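Local atomic coordinates of TsrE (Streptomyces laurentii, PDB entry 7CWW), a protein that probably acts as a pyridine-forming cyclase in the biosynthesis of the thiopeptide antibiotic thiostrepton. Residues A[11-15]-A[16-20]. Sequence-based numbering, arbitrary orientation.
Sequences VSVPW and SVQED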
# COMPACT_ATOMS: atom_id res chain seq x y z
N VAL A 11 4.25 20.78 0.21
CA VAL A 11 3.28 21.73 -0.32
C VAL A 11 1.92 21.34 0.23
O VAL A 11 1.35 20.32 -0.19
CB VAL A 11 3.26 21.75 -1.85
CG1 VAL A 11 2.48 22.99 -2.33
CG2 VAL A 11 4.69 21.69 -2.39
N SER A 12 1.39 22.15 1.15
CA SER A 12 0.20 21.81 1.93
C SER A 12 -1.02 22.38 1.24
O SER A 12 -1.46 23.50 1.52
CB SER A 12 0.35 22.32 3.36
OG SER A 12 1.28 21.51 4.07
N VAL A 13 -1.58 21.61 0.32
CA VAL A 13 -2.78 21.98 -0.44
C VAL A 13 -3.67 20.76 -0.55
O VAL A 13 -3.23 19.62 -0.30
CB VAL A 13 -2.42 22.50 -1.85
CG1 VAL A 13 -1.56 23.75 -1.76
CG2 VAL A 13 -1.71 21.39 -2.64
N PRO A 14 -4.97 20.96 -0.88
CA PRO A 14 -5.89 19.82 -0.98
C PRO A 14 -5.38 18.70 -1.89
O PRO A 14 -4.56 18.95 -2.78
CB PRO A 14 -7.16 20.46 -1.56
CG PRO A 14 -7.11 21.88 -1.06
CD PRO A 14 -5.66 22.25 -1.13
N TRP A 15 -5.86 17.47 -1.67
CA TRP A 15 -5.38 16.31 -2.44
C TRP A 15 -5.50 16.54 -3.94
O TRP A 15 -4.59 16.18 -4.70
CB TRP A 15 -6.16 15.05 -2.06
CG TRP A 15 -6.12 14.67 -0.62
CD1 TRP A 15 -7.15 14.76 0.29
CD2 TRP A 15 -5.00 14.13 0.10
NE1 TRP A 15 -6.73 14.32 1.52
CE2 TRP A 15 -5.42 13.91 1.43
CE3 TRP A 15 -3.69 13.80 -0.26
CZ2 TRP A 15 -4.57 13.37 2.41
CZ3 TRP A 15 -2.84 13.27 0.71
CH2 TRP A 15 -3.29 13.06 2.03
N SER A 16 -6.62 17.10 -4.40
CA SER A 16 -6.81 17.25 -5.85
C SER A 16 -5.82 18.25 -6.42
O SER A 16 -5.33 18.08 -7.55
CB SER A 16 -8.24 17.68 -6.15
OG SER A 16 -8.47 18.99 -5.64
N VAL A 17 -5.50 19.31 -5.66
CA VAL A 17 -4.54 20.30 -6.11
C VAL A 17 -3.13 19.72 -6.13
O VAL A 17 -2.32 20.05 -7.00
CB VAL A 17 -4.63 21.55 -5.23
CG1 VAL A 17 -3.62 22.62 -5.67
CG2 VAL A 17 -6.05 22.12 -5.27
N GLN A 18 -2.81 18.83 -5.18
CA GLN A 18 -1.53 18.12 -5.23
C GLN A 18 -1.37 17.40 -6.55
O GLN A 18 -0.28 17.38 -7.13
CB GLN A 18 -1.42 17.11 -4.09
CG GLN A 18 -1.43 17.72 -2.69
CD GLN A 18 -1.47 16.63 -1.66
OE1 GLN A 18 -1.11 15.49 -1.95
NE2 GLN A 18 -1.89 16.97 -0.44
N GLU A 19 -2.44 16.79 -7.04
CA GLU A 19 -2.35 16.02 -8.28
C GLU A 19 -2.07 16.95 -9.46
O GLU A 19 -1.17 16.68 -10.27
CB GLU A 19 -3.65 15.24 -8.48
CG GLU A 19 -3.71 14.39 -9.74
CD GLU A 19 -5.00 13.58 -9.80
OE1 GLU A 19 -5.35 12.94 -8.78
OE2 GLU A 19 -5.68 13.62 -10.86
N ASP A 20 -2.83 18.04 -9.57
CA ASP A 20 -2.59 19.04 -10.63
C ASP A 20 -1.15 19.55 -10.60
O ASP A 20 -0.49 19.62 -11.64
CB ASP A 20 -3.56 20.22 -10.48
CG ASP A 20 -5.02 19.83 -10.72
OD1 ASP A 20 -5.28 18.92 -11.54
OD2 ASP A 20 -5.90 20.44 -10.07
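The side-chain amide of Gln18 reaches back to the loop that precedes its own helix, where NE2 donates to the backbone O of Val13 at 3.0 Å. The bond is nearly straight, 160° at the hydrogen, and Val13 O lies close to the plane of the amide. A glutamine suits this place because its chain, extended beyond CG, is long enough to reach the loop while the other end of the amide still accepts: OE1 takes a hydrogen bond from Arg46. With both ends engaged, the rotation of this buried amide is fixed. The backbone of Gln18 also belongs to the first helical turn, its N donating to Pro14 O at 3.0 Å; Glu19 N follows with a less straight bond to Trp15 O at 3.2 Å.

This is the N-terminal start of helix 15-35, entered from strand 5-11, an outermost strand of a three-stranded antiparallel sheet. Pro14 occupies the N-cap, where lacking an N-H costs no helical hydrogen bond and its O can still accept from Gln18.

The indole of Trp15 runs alongside the Gln18 amide, the two planes inclined by 57°, with Trp15 CE3 3.5 Å from Gln18 OE1. Its breadth lets the indole flank this amide and still touch Pro53 and Leu330. On the Val17 side of the turn, Val13 CG2 packs on Val17 CG1 at 3.8 Å and also touches the aliphatic CG of Gln18 at 3.7 Å. Val17 holds CG1 anti to its N (chi1 179°), which directs that methyl at Val13 and leaves CG2 alongside Pro14, 4.2 Å from CD; a short, branched valine can thus offer a methyl to each neighbour. Farther along the turn, the carboxylate of Glu19 forms a salt bridge with Arg134.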